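Local structure of 1-pyrroline-5-carboxylate dehydrogenase (Thermus thermophilus, 1UZB) at residues Y38-G43 with T67-G72; A74-A79 with N234-V239; I139-Y144 with A478-Q483; A146-R151 with G498-L503; R327-Q332 with L435-D440. The protein probably oxidises glutamate γ-semialdehyde, the open form of 1-pyrroline-5-carboxylate, to glutamate in proline breakdown, as a member of the aldehyde dehydrogenase family. One frame throughout, in Å; residues are numbered along the deposited sequence.

Contact 1: Y38-G43 with T67-G72; sequences YPLYIG and TTAKAG
Tyr38 and Thr68 pair as a parallel bridge, their CA atoms 4.5 Å apart, and the backbone of Tyr38 is bonded on both its N–H and its carbonyl. Tyr38 N gives its hydrogen to Thr67 O at 2.8 Å in a fairly straight bond (161°), while Ala69 N reaches Tyr38 O at 3.0 Å along a more bent path (145°). The bridged side chains leave the same face of the sheet, where Tyr38 CB meets Thr68 CG2 at 4.1 Å. With CG anti to the carbonyl carbon (chi1 -51°), the Tyr38 ring sets its CD1 edge 3.4 Å from Thr67 O, which lies near the ring plane.

Further on, side chains replace backbone bonds. Leu40 lays CG and CD2 against Ala69 CB, 3.6 Å away at CG, and sends CD1 to Ala71 CB at 4.0 Å; alanines suit these places because a forked leucine already fills the room. Behind this shell, Thr68 OG1 donates to Ala69 O of its own strand, and Thr67 OG1 is bonded to His37 ND1. Helix 213-226 lies against the Tyr38 side chain through Val214 and Ala217, and Pro237 backs Leu40. These are the two middle strands, 36-42 and 64-69, of a four-stranded mixed sheet near the start of the aldehyde dehydrogenase fold.

Contact 2: A74-A79 with N234-V239; sequences AEAEAA and NFLPGV
Leu236 is directed toward the helix, and its CD1 methyl settles between Ala76 and Ala79, one helical turn apart. That methyl lies 3.6 Å from Ala76 CA and 3.8 Å from Ala79 CB, so it rests on the helix backbone as much as on side chains. CG is anti to the carbonyl carbon (chi1 -64°) and the chain is extended beyond it, which carries CD1 forward while CD2 stays to the side, 4.5 Å from Glu75 CB. Alanines, with a single methyl, let the leucine reach the backbone at Ala76 CA. One turn on, Ala79 CB stands 4.2 Å from Asn234 CB, the second residue directed at the helix.

Asn234 and Leu236 share this side because the alternation begun in strand 233-235 carries on into Leu236, while Phe235 between them turns the other way and meets Phe220. Strand 233-235 runs parallel to strand 203-207 in the sheet of what is, from the family fold, probably the Rossmann-like cofactor domain, and helix 73-90 packs across it with Ala79 and Leu236 both touching Ile205.

The amide of Asn234 does not bond to the helix. Its ND2 donates to Gly231 O and Val204 O and its OD1 accepts from Gly43 N, which ties three chain segments together beside the helix and holds the amide in place. Glu75 likewise turns its carboxylate away from the leucine: OE2 accepts from Gly72 N at the N-cap, the half of a capping box that a glycine there can provide.

Contact 3: I139-Y144 with A478-Q483; sequences IDFIEY and ALVGVQ
One face of the Phe141 ring carries the CG2 methyl of Val480, 3.7 Å from the ring centroid and 22° off the normal, a CH-pi contact. The Tyr144 ring has Gly481 over a face: the glycine N lies above it, and Gly481 CA comes within 3.5 Å of Tyr144 CE1. Elsewhere around this ring, Phe6 meets it edge-to-face. Val480 fills the gap between the two aromatics with a branch for each. Its CG1, anti to the backbone N (chi1 168°), packs 3.5 Å from Tyr144 CB while CG2 goes to Phe141, and its CB rests 3.6 Å from Asp140 CB, so the β-branched residue wedges into the helix surface.

Helix 128-149 thus receives the loop that follows strand 468-471, the last strand, within this chain, of the seven-stranded sheet of what is, from the family fold, probably the catalytic domain. With an alanine here in place of Tyr144, a gap would probably open beside Val480 CG1 and Gly481 would be left without the ring it lies against. Glycine is needed in the loop itself: at its backbone angles (phi 84°) a CB would jam against Val480 O, and the Tyr144 ring would crowd it as well.

The polar side of the contact is bridged by a water that donates to Asp140 OD2 at 2.7 Å and accepts from Val480 N at 2.9 Å. Asn8 ND2 also bonds Asp140 OD2 and Val480 O, and Glu9 N bonds Asp140 OD1. Within the loop Leu479 N donates to Gln483 OE1 at 2.8 Å, while Gln483 NE2 bonds Asn167 of the second subunit.

Contact 4: A146-R151 with G498-L503; sequences ARAALR and GALDYL
Leu503 CD1 presses into the backbone of helix 128-149 near its end, 3.3 Å from Ala149 N and a tight 3.5 Å from Ala149 CA. The same methyl is 3.7 Å from Ala148 CB, and Leu500 CD2 approaches that CB from another side at 3.6 Å. Ala148 thus sits between two leucines, and such closeness is possible because alanines keep the helix surface low. Leu500 and Leu503, three residues apart, fall on one side of the short, weakly bonded helix 500-504. That helix leads into strand 507-515, which pairs antiparallel with strand 165-180, so the contact joins the segment before the C-terminal strand to the long helix.

The outer side is looser. Leu500 CD1 lies 4.0 Å from Arg151 NH1, and the arginine chain is bent at chi2 (-72°) and chi3 (-78°), which brings the guanidinium back alongside the leucine, the two crossing at a slant. A serine in place of Leu500 would probably uncover one side of Ala148 and leave the guanidinium without the hydrocarbon it leans on. The charge itself is answered elsewhere: Arg151 NH2 makes a salt bridge to Glu158 of the second subunit, on which Leu500 also packs.

Contact 5: R327-Q332 with L435-D440; sequences RLILTQ and LEVAND
In a β-α-β crossover, helix 431-439 links the parallel strands 422-428 and 446-450 and passes over the strands that lie between them, so Arg327 and Ile329 of strand 325-331 come to meet Val437 and Ala438 near the helix end. The strand and helix segments run nearly antiparallel (167°), their axes 9.4 Å apart at closest.

Arg327 supplies the polar part. Both its terminal nitrogens hold carbonyls of the last helical turn: NH1 donates to Ala438 O at 2.8 Å, almost straight (176°), in the carbonyl plane and on a lone pair, while NH2 donates to Val437 O at 2.9 Å from well above that carbonyl's plane. Both oxygens lie in the guanidinium plane, so one flat group serves two successive residues. The chain is bent at chi3 (-63°) to turn the head toward the helix, and NE adds a weak bond to Lys292 O. A positive charge beside carbonyls at a helix C-terminus is likely to be electrostatically favourable, which suits arginine to a buried position.

Ile329 supplies the apolar part, since its CG1 arm, extended to CD1, is long enough to reach the helix backbone. Its CD1 is 3.6 Å from Ala438 CA and 3.8 Å from Val437 CG1; the small Ala438 lets the strand lie close. The same methyl stands 4.3 Å above the Arg327 guanidinium plane, toward its rim.

Contacts 1 and 2 lie side by side, centres 7 Å apart, and are joined by backbone bonds from Tyr41 O to Phe235 N and from Ala71 N to Pro237 O, so the N-terminal sheet and helix 73-90 are stitched to strand 233-235. Contacts 3 and 4 follow each other along helix 128-149, centres 10 Å apart; both touch the second subunit, and they bind residues from near the end of the chain to that helix. Contact 5 stands alone in the seven-stranded sheet, about 46 Å from contact 1 by centres and on the opposite side of the chain's centre. In sequence it forms after the chain leaves helix 128-149 and before it returns there.

Contact 1: Y38-G43 with T67-G72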
# COMPACT_ATOMS: atom_id res chain seq x y z
N TYR A 38 -48.16 18.88 -1.35
CA TYR A 38 -46.97 18.56 -0.56
C TYR A 38 -46.52 19.78 0.24
O TYR A 38 -46.23 20.83 -0.32
CB TYR A 38 -45.82 18.11 -1.48
CG TYR A 38 -46.19 17.02 -2.46
CD1 TYR A 38 -46.93 17.31 -3.61
CD2 TYR A 38 -45.79 15.70 -2.25
CE1 TYR A 38 -47.26 16.30 -4.52
CE2 TYR A 38 -46.12 14.69 -3.15
CZ TYR A 38 -46.86 15.00 -4.28
OH TYR A 38 -47.18 14.00 -5.17
N PRO A 39 -46.45 19.65 1.57
CA PRO A 39 -46.02 20.78 2.41
C PRO A 39 -44.51 20.98 2.40
O PRO A 39 -43.77 20.30 1.68
CB PRO A 39 -46.51 20.38 3.81
CG PRO A 39 -47.61 19.37 3.54
CD PRO A 39 -47.04 18.58 2.40
N LEU A 40 -44.05 21.95 3.19
CA LEU A 40 -42.62 22.21 3.33
C LEU A 40 -42.14 21.15 4.32
O LEU A 40 -42.95 20.49 4.96
CB LEU A 40 -42.38 23.59 3.96
CG LEU A 40 -43.08 24.82 3.38
CD1 LEU A 40 -42.75 26.06 4.23
CD2 LEU A 40 -42.65 25.03 1.95
N TYR A 41 -40.83 20.97 4.44
CA TYR A 41 -40.29 20.02 5.40
C TYR A 41 -39.26 20.79 6.21
O TYR A 41 -38.20 21.16 5.69
CB TYR A 41 -39.64 18.82 4.71
CG TYR A 41 -39.25 17.70 5.67
CD1 TYR A 41 -40.19 16.79 6.14
CD2 TYR A 41 -37.93 17.56 6.10
CE1 TYR A 41 -39.83 15.77 7.02
CE2 TYR A 41 -37.56 16.55 6.97
CZ TYR A 41 -38.51 15.65 7.43
OH TYR A 41 -38.14 14.63 8.28
N ILE A 42 -39.58 21.05 7.47
CA ILE A 42 -38.71 21.81 8.35
C ILE A 42 -38.59 21.14 9.70
O ILE A 42 -39.59 20.74 10.29
CB ILE A 42 -39.26 23.24 8.57
CG1 ILE A 42 -39.44 23.95 7.23
CG2 ILE A 42 -38.32 24.02 9.48
CD1 ILE A 42 -40.16 25.28 7.34
N GLY A 43 -37.36 21.01 10.20
CA GLY A 43 -37.16 20.41 11.50
C GLY A 43 -37.78 19.04 11.70
O GLY A 43 -38.35 18.76 12.76
N THR A 67 -49.44 20.44 -6.04
CA THR A 67 -49.22 21.76 -5.48
C THR A 67 -48.35 21.57 -4.25
O THR A 67 -48.30 20.47 -3.69
CB THR A 67 -50.53 22.45 -5.05
OG1 THR A 67 -51.15 21.69 -4.01
CG2 THR A 67 -51.48 22.57 -6.23
N THR A 68 -47.66 22.62 -3.84
CA THR A 68 -46.83 22.54 -2.65
C THR A 68 -47.01 23.81 -1.84
O THR A 68 -47.56 24.80 -2.33
CB THR A 68 -45.33 22.42 -2.99
OG1 THR A 68 -44.87 23.66 -3.55
CG2 THR A 68 -45.09 21.29 -3.98
N ALA A 69 -46.56 23.76 -0.60
CA ALA A 69 -46.63 24.93 0.26
C ALA A 69 -45.64 25.93 -0.34
O ALA A 69 -44.82 25.57 -1.19
CB ALA A 69 -46.22 24.57 1.68
N LYS A 70 -45.73 27.18 0.09
CA LYS A 70 -44.84 28.22 -0.42
C LYS A 70 -44.12 28.87 0.75
O LYS A 70 -44.74 29.45 1.63
CB LYS A 70 -45.65 29.27 -1.18
CG LYS A 70 -44.82 30.39 -1.78
CD LYS A 70 -45.70 31.42 -2.46
CE LYS A 70 -44.88 32.58 -2.99
NZ LYS A 70 -45.75 33.62 -3.61
N ALA A 71 -42.79 28.76 0.75
CA ALA A 71 -41.99 29.32 1.82
C ALA A 71 -41.70 30.80 1.62
O ALA A 71 -41.53 31.27 0.49
CB ALA A 71 -40.67 28.56 1.94
N GLY A 72 -41.66 31.52 2.74
CA GLY A 72 -41.36 32.94 2.72
C GLY A 72 -40.16 33.13 3.63
O GLY A 72 -39.54 32.15 4.04

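Contact 2: A74-A79 with N234-V239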
# COMPACT_ATOMS: atom_id res chain seq x y z
N ALA A 74 -40.05 34.03 6.74
CA ALA A 74 -40.29 33.43 8.05
C ALA A 74 -39.95 31.95 8.06
O ALA A 74 -39.26 31.46 8.97
CB ALA A 74 -41.75 33.63 8.45
N GLU A 75 -40.43 31.22 7.06
CA GLU A 75 -40.15 29.79 6.98
C GLU A 75 -38.67 29.53 6.76
O GLU A 75 -38.12 28.54 7.26
CB GLU A 75 -40.99 29.15 5.87
CG GLU A 75 -42.49 29.11 6.15
CD GLU A 75 -43.17 30.45 5.94
OE1 GLU A 75 -44.32 30.61 6.41
OE2 GLU A 75 -42.58 31.34 5.30
N ALA A 76 -38.01 30.42 6.02
CA ALA A 76 -36.58 30.28 5.76
C ALA A 76 -35.81 30.45 7.06
O ALA A 76 -34.86 29.72 7.33
CB ALA A 76 -36.13 31.31 4.73
N GLU A 77 -36.22 31.42 7.87
CA GLU A 77 -35.55 31.67 9.14
C GLU A 77 -35.75 30.48 10.07
O GLU A 77 -34.83 30.07 10.78
CB GLU A 77 -36.11 32.94 9.79
CG GLU A 77 -35.35 33.42 11.03
CD GLU A 77 -33.89 33.73 10.74
OE1 GLU A 77 -33.60 34.29 9.67
OE2 GLU A 77 -33.04 33.42 11.60
N ALA A 78 -36.95 29.91 10.06
CA ALA A 78 -37.26 28.76 10.89
C ALA A 78 -36.40 27.57 10.47
O ALA A 78 -35.90 26.82 11.31
CB ALA A 78 -38.73 28.40 10.78
N ALA A 79 -36.24 27.39 9.17
CA ALA A 79 -35.44 26.29 8.65
C ALA A 79 -33.97 26.49 9.03
O ALA A 79 -33.28 25.53 9.37
CB ALA A 79 -35.58 26.21 7.14
N ASN A 234 -33.80 20.23 5.05
CA ASN A 234 -35.04 21.00 5.04
C ASN A 234 -35.43 21.34 3.61
O ASN A 234 -34.57 21.66 2.78
CB ASN A 234 -34.85 22.25 5.90
CG ASN A 234 -34.35 21.92 7.30
OD1 ASN A 234 -35.13 21.60 8.20
ND2 ASN A 234 -33.03 21.97 7.47
N PHE A 235 -36.73 21.27 3.34
CA PHE A 235 -37.31 21.49 2.02
C PHE A 235 -38.12 22.79 1.96
O PHE A 235 -39.16 22.90 2.62
CB PHE A 235 -38.20 20.28 1.71
CG PHE A 235 -38.90 20.33 0.38
CD1 PHE A 235 -40.29 20.28 0.33
CD2 PHE A 235 -38.18 20.35 -0.81
CE1 PHE A 235 -40.96 20.24 -0.89
CE2 PHE A 235 -38.84 20.32 -2.03
CZ PHE A 235 -40.23 20.26 -2.07
N LEU A 236 -37.66 23.75 1.17
CA LEU A 236 -38.32 25.05 1.06
C LEU A 236 -38.70 25.52 -0.34
O LEU A 236 -38.06 26.42 -0.90
CB LEU A 236 -37.47 26.14 1.71
CG LEU A 236 -37.22 26.08 3.22
CD1 LEU A 236 -36.50 27.35 3.67
CD2 LEU A 236 -38.54 25.94 3.97
N PRO A 237 -39.73 24.91 -0.94
CA PRO A 237 -40.13 25.34 -2.28
C PRO A 237 -40.62 26.79 -2.18
O PRO A 237 -41.22 27.17 -1.17
CB PRO A 237 -41.25 24.36 -2.64
CG PRO A 237 -41.80 23.94 -1.29
CD PRO A 237 -40.54 23.77 -0.48
N GLY A 238 -40.35 27.59 -3.20
CA GLY A 238 -40.77 28.98 -3.18
C GLY A 238 -40.88 29.59 -4.57
O GLY A 238 -40.37 29.04 -5.54
N VAL A 239 -41.54 30.74 -4.65
CA VAL A 239 -41.72 31.43 -5.92
C VAL A 239 -40.88 32.71 -5.95
O VAL A 239 -40.88 33.48 -5.00
CB VAL A 239 -43.20 31.82 -6.14
CG1 VAL A 239 -43.35 32.62 -7.43
CG2 VAL A 239 -44.06 30.57 -6.19

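Contact 3: I139-Y144 with A478-Q483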
# COMPACT_ATOMS: atom_id res chain seq x y z
N ILE A 139 -29.31 8.04 -7.24
CA ILE A 139 -28.93 6.90 -6.43
C ILE A 139 -27.40 6.84 -6.40
O ILE A 139 -26.80 6.64 -5.34
CB ILE A 139 -29.52 5.60 -7.01
CG1 ILE A 139 -31.04 5.62 -6.89
CG2 ILE A 139 -28.95 4.39 -6.29
CD1 ILE A 139 -31.74 4.58 -7.74
N ASP A 140 -26.77 7.04 -7.56
CA ASP A 140 -25.31 7.02 -7.64
C ASP A 140 -24.67 8.05 -6.71
O ASP A 140 -23.69 7.75 -6.03
CB ASP A 140 -24.82 7.29 -9.07
CG ASP A 140 -25.02 6.11 -10.00
OD1 ASP A 140 -25.33 5.00 -9.52
OD2 ASP A 140 -24.83 6.29 -11.22
N PHE A 141 -25.21 9.27 -6.67
CA PHE A 141 -24.65 10.30 -5.80
C PHE A 141 -24.67 9.85 -4.34
O PHE A 141 -23.69 10.01 -3.62
CB PHE A 141 -25.42 11.62 -5.93
CG PHE A 141 -25.01 12.47 -7.10
CD1 PHE A 141 -25.98 13.02 -7.93
CD2 PHE A 141 -23.67 12.75 -7.35
CE1 PHE A 141 -25.62 13.85 -8.99
CE2 PHE A 141 -23.30 13.57 -8.41
CZ PHE A 141 -24.28 14.12 -9.24
N ILE A 142 -25.79 9.28 -3.91
CA ILE A 142 -25.91 8.83 -2.53
C ILE A 142 -24.91 7.72 -2.22
O ILE A 142 -24.20 7.78 -1.22
CB ILE A 142 -27.34 8.33 -2.23
CG1 ILE A 142 -28.36 9.44 -2.51
CG2 ILE A 142 -27.44 7.89 -0.78
CD1 ILE A 142 -29.80 8.97 -2.43
N GLU A 143 -24.86 6.71 -3.09
CA GLU A 143 -23.95 5.58 -2.90
C GLU A 143 -22.49 6.02 -2.94
O GLU A 143 -21.67 5.57 -2.13
CB GLU A 143 -24.19 4.53 -3.99
CG GLU A 143 -25.54 3.83 -3.96
CD GLU A 143 -25.63 2.76 -2.89
OE1 GLU A 143 -24.59 2.40 -2.30
OE2 GLU A 143 -26.75 2.26 -2.64
N TYR A 144 -22.16 6.91 -3.88
CA TYR A 144 -20.80 7.39 -4.03
C TYR A 144 -20.36 8.25 -2.85
O TYR A 144 -19.32 7.99 -2.24
CB TYR A 144 -20.65 8.18 -5.33
CG TYR A 144 -19.22 8.55 -5.64
CD1 TYR A 144 -18.39 7.68 -6.35
CD2 TYR A 144 -18.68 9.75 -5.19
CE1 TYR A 144 -17.05 8.00 -6.60
CE2 TYR A 144 -17.36 10.08 -5.43
CZ TYR A 144 -16.55 9.21 -6.14
OH TYR A 144 -15.24 9.55 -6.37
N ALA A 478 -22.70 12.38 -17.98
CA ALA A 478 -21.54 12.06 -17.17
C ALA A 478 -21.98 11.15 -16.02
O ALA A 478 -22.96 11.43 -15.34
CB ALA A 478 -20.91 13.33 -16.61
N LEU A 479 -21.25 10.06 -15.81
CA LEU A 479 -21.57 9.12 -14.75
C LEU A 479 -20.82 9.41 -13.46
O LEU A 479 -19.62 9.66 -13.48
CB LEU A 479 -21.27 7.69 -15.20
CG LEU A 479 -22.12 7.15 -16.35
CD1 LEU A 479 -21.57 5.81 -16.80
CD2 LEU A 479 -23.56 7.01 -15.89
N VAL A 480 -21.55 9.37 -12.35
CA VAL A 480 -20.97 9.60 -11.04
C VAL A 480 -19.79 8.64 -10.85
O VAL A 480 -19.88 7.45 -11.19
CB VAL A 480 -22.02 9.35 -9.94
CG1 VAL A 480 -21.36 9.29 -8.57
CG2 VAL A 480 -23.06 10.46 -9.97
N GLY A 481 -18.68 9.17 -10.34
CA GLY A 481 -17.50 8.35 -10.09
C GLY A 481 -16.59 8.15 -11.29
O GLY A 481 -15.37 8.19 -11.17
N VAL A 482 -17.19 7.94 -12.46
CA VAL A 482 -16.46 7.70 -13.70
C VAL A 482 -15.93 9.00 -14.31
O VAL A 482 -14.76 9.10 -14.68
CB VAL A 482 -17.35 7.02 -14.76
CG1 VAL A 482 -16.55 6.72 -16.01
CG2 VAL A 482 -17.96 5.74 -14.18
N GLN A 483 -16.82 9.99 -14.39
CA GLN A 483 -16.49 11.28 -14.96
C GLN A 483 -16.79 12.46 -14.05
O GLN A 483 -17.89 13.01 -14.08
CB GLN A 483 -17.24 11.46 -16.29
CG GLN A 483 -16.78 10.52 -17.40
CD GLN A 483 -17.86 9.57 -17.89
OE1 GLN A 483 -19.04 9.70 -17.55
NE2 GLN A 483 -17.46 8.61 -18.71
O HOH W 1 -24.31 8.61 -12.58

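Contact 4: A146-R151 with G498-L503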
# COMPACT_ATOMS: atom_id res chain seq x y z
N ALA A 146 -21.59 8.42 0.12
CA ALA A 146 -21.57 7.68 1.38
C ALA A 146 -20.19 7.05 1.58
O ALA A 146 -19.66 7.04 2.68
CB ALA A 146 -22.64 6.60 1.37
N ARG A 147 -19.64 6.52 0.50
CA ARG A 147 -18.33 5.88 0.53
C ARG A 147 -17.20 6.90 0.56
O ARG A 147 -16.24 6.77 1.32
CB ARG A 147 -18.16 4.96 -0.69
CG ARG A 147 -19.07 3.73 -0.68
CD ARG A 147 -19.03 3.02 -2.02
NE ARG A 147 -19.73 1.73 -2.03
CZ ARG A 147 -21.05 1.59 -2.02
NH1 ARG A 147 -21.59 0.37 -2.03
NH2 ARG A 147 -21.85 2.65 -2.00
N ALA A 148 -17.30 7.93 -0.28
CA ALA A 148 -16.27 8.95 -0.35
C ALA A 148 -16.07 9.67 0.98
O ALA A 148 -14.94 10.02 1.34
CB ALA A 148 -16.60 9.95 -1.45
N ALA A 149 -17.16 9.89 1.71
CA ALA A 149 -17.09 10.59 2.99
C ALA A 149 -16.18 9.86 3.98
O ALA A 149 -15.52 10.50 4.80
CB ALA A 149 -18.50 10.74 3.58
N LEU A 150 -16.14 8.54 3.92
CA LEU A 150 -15.30 7.78 4.84
C LEU A 150 -13.82 8.03 4.63
O LEU A 150 -13.01 7.80 5.53
CB LEU A 150 -15.61 6.28 4.71
CG LEU A 150 -16.96 5.87 5.30
CD1 LEU A 150 -17.31 4.46 4.86
CD2 LEU A 150 -16.89 5.96 6.82
N ARG A 151 -13.45 8.52 3.45
CA ARG A 151 -12.06 8.81 3.14
C ARG A 151 -11.57 10.04 3.90
O ARG A 151 -10.36 10.30 3.95
CB ARG A 151 -11.89 9.02 1.63
CG ARG A 151 -12.26 7.80 0.79
CD ARG A 151 -11.22 6.70 0.91
NE ARG A 151 -10.03 6.98 0.11
CZ ARG A 151 -9.95 6.80 -1.20
NH1 ARG A 151 -10.99 6.32 -1.87
NH2 ARG A 151 -8.84 7.10 -1.85
N GLY A 498 -19.65 13.99 -8.10
CA GLY A 498 -19.37 12.58 -8.34
C GLY A 498 -17.89 12.27 -8.28
O GLY A 498 -17.41 11.36 -8.96
N ALA A 499 -17.17 13.01 -7.45
CA ALA A 499 -15.74 12.83 -7.29
C ALA A 499 -15.36 13.02 -5.83
O ALA A 499 -16.04 13.75 -5.10
CB ALA A 499 -14.98 13.82 -8.16
N LEU A 500 -14.28 12.38 -5.41
CA LEU A 500 -13.81 12.49 -4.04
C LEU A 500 -13.61 13.95 -3.62
O LEU A 500 -13.96 14.33 -2.51
CB LEU A 500 -12.48 11.73 -3.88
CG LEU A 500 -12.53 10.22 -4.14
CD1 LEU A 500 -11.12 9.65 -4.17
CD2 LEU A 500 -13.37 9.54 -3.08
N ASP A 501 -13.07 14.75 -4.53
CA ASP A 501 -12.81 16.16 -4.26
C ASP A 501 -14.04 16.98 -3.89
O ASP A 501 -13.92 18.01 -3.23
CB ASP A 501 -12.13 16.83 -5.47
CG ASP A 501 -10.66 16.48 -5.59
OD1 ASP A 501 -10.16 15.68 -4.77
OD2 ASP A 501 -10.01 17.01 -6.51
N TYR A 502 -15.21 16.54 -4.32
CA TYR A 502 -16.43 17.30 -4.04
C TYR A 502 -16.65 17.52 -2.54
O TYR A 502 -16.97 18.62 -2.12
CB TYR A 502 -17.64 16.58 -4.63
CG TYR A 502 -18.91 17.41 -4.66
CD1 TYR A 502 -19.00 18.55 -5.45
CD2 TYR A 502 -20.05 17.00 -3.96
CE1 TYR A 502 -20.19 19.26 -5.57
CE2 TYR A 502 -21.25 17.71 -4.07
CZ TYR A 502 -21.31 18.83 -4.88
OH TYR A 502 -22.51 19.50 -5.04
N LEU A 503 -16.47 16.47 -1.75
CA LEU A 503 -16.72 16.58 -0.32
C LEU A 503 -15.75 17.51 0.43
O LEU A 503 -16.12 18.09 1.45
CB LEU A 503 -16.73 15.19 0.33
CG LEU A 503 -17.72 14.20 -0.30
CD1 LEU A 503 -17.72 12.91 0.49
CD2 LEU A 503 -19.12 14.81 -0.34

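Contact 5: R327-Q332 with L435-D440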
# COMPACT_ATOMS: atom_id res chain seq x y z
N ARG A 327 -23.32 23.37 -30.18
CA ARG A 327 -22.46 23.78 -31.28
C ARG A 327 -21.87 22.54 -31.93
O ARG A 327 -21.44 21.61 -31.24
CB ARG A 327 -21.31 24.68 -30.80
CG ARG A 327 -21.75 26.01 -30.20
CD ARG A 327 -20.54 26.88 -29.89
NE ARG A 327 -19.68 26.26 -28.88
CZ ARG A 327 -18.37 26.49 -28.76
NH1 ARG A 327 -17.68 25.87 -27.81
NH2 ARG A 327 -17.76 27.32 -29.59
N LEU A 328 -21.87 22.51 -33.26
CA LEU A 328 -21.30 21.41 -34.03
C LEU A 328 -20.26 22.07 -34.92
O LEU A 328 -20.60 22.83 -35.83
CB LEU A 328 -22.36 20.70 -34.87
CG LEU A 328 -21.81 19.58 -35.77
CD1 LEU A 328 -21.13 18.51 -34.92
CD2 LEU A 328 -22.95 18.98 -36.57
N ILE A 329 -18.98 21.82 -34.63
CA ILE A 329 -17.88 22.41 -35.38
C ILE A 329 -17.33 21.37 -36.34
O ILE A 329 -16.76 20.36 -35.93
CB ILE A 329 -16.77 22.88 -34.41
CG1 ILE A 329 -17.35 23.89 -33.42
CG2 ILE A 329 -15.63 23.52 -35.19
CD1 ILE A 329 -16.42 24.22 -32.27
N LEU A 330 -17.51 21.62 -37.63
CA LEU A 330 -17.06 20.69 -38.66
C LEU A 330 -15.94 21.23 -39.52
O LEU A 330 -16.03 22.34 -40.04
CB LEU A 330 -18.25 20.33 -39.56
CG LEU A 330 -19.50 19.82 -38.85
CD1 LEU A 330 -20.66 19.65 -39.83
CD2 LEU A 330 -19.19 18.51 -38.16
N THR A 331 -14.87 20.44 -39.67
CA THR A 331 -13.76 20.86 -40.52
C THR A 331 -14.30 20.76 -41.95
O THR A 331 -15.29 20.08 -42.20
CB THR A 331 -12.53 19.94 -40.34
OG1 THR A 331 -12.86 18.60 -40.73
CG2 THR A 331 -12.08 19.95 -38.89
N GLN A 332 -13.65 21.44 -42.89
CA GLN A 332 -14.12 21.45 -44.27
C GLN A 332 -14.45 20.08 -44.84
O GLN A 332 -15.51 19.90 -45.44
CB GLN A 332 -13.10 22.16 -45.16
CG GLN A 332 -13.58 22.42 -46.58
CD GLN A 332 -14.89 23.20 -46.63
OE1 GLN A 332 -15.04 24.21 -45.95
NE2 GLN A 332 -15.83 22.73 -47.44
N LEU A 435 -10.44 23.89 -32.84
CA LEU A 435 -10.13 24.07 -31.42
C LEU A 435 -10.24 25.54 -31.02
O LEU A 435 -10.72 25.86 -29.93
CB LEU A 435 -8.73 23.55 -31.10
CG LEU A 435 -8.57 22.02 -31.08
CD1 LEU A 435 -7.10 21.67 -30.97
CD2 LEU A 435 -9.37 21.44 -29.92
N GLU A 436 -9.80 26.43 -31.90
CA GLU A 436 -9.87 27.86 -31.63
C GLU A 436 -11.33 28.28 -31.43
O GLU A 436 -11.66 28.97 -30.46
CB GLU A 436 -9.25 28.66 -32.78
CG GLU A 436 -7.73 28.58 -32.83
CD GLU A 436 -7.16 29.26 -34.06
OE1 GLU A 436 -5.92 29.37 -34.15
OE2 GLU A 436 -7.94 29.67 -34.95
N VAL A 437 -12.19 27.85 -32.34
CA VAL A 437 -13.61 28.18 -32.26
C VAL A 437 -14.24 27.52 -31.03
O VAL A 437 -15.05 28.13 -30.33
CB VAL A 437 -14.36 27.72 -33.54
CG1 VAL A 437 -15.86 27.85 -33.36
CG2 VAL A 437 -13.90 28.57 -34.72
N ALA A 438 -13.84 26.28 -30.76
CA ALA A 438 -14.37 25.56 -29.61
C ALA A 438 -14.08 26.31 -28.31
O ALA A 438 -14.96 26.44 -27.45
CB ALA A 438 -13.78 24.16 -29.55
N ASN A 439 -12.86 26.81 -28.17
CA ASN A 439 -12.46 27.52 -26.97
C ASN A 439 -12.95 28.95 -26.86
O ASN A 439 -13.01 29.51 -25.76
CB ASN A 439 -10.93 27.53 -26.83
CG ASN A 439 -10.37 26.18 -26.45
OD1 ASN A 439 -10.94 25.48 -25.61
ND2 ASN A 439 -9.25 25.81 -27.06
N ASP A 440 -13.32 29.55 -27.99
CA ASP A 440 -13.75 30.94 -27.98
C ASP A 440 -15.19 31.21 -27.58
O ASP A 440 -16.01 31.64 -28.40
CB ASP A 440 -13.44 31.59 -29.34
CG ASP A 440 -13.65 33.09 -29.32
OD1 ASP A 440 -13.51 33.71 -28.24
OD2 ASP A 440 -13.93 33.67 -30.39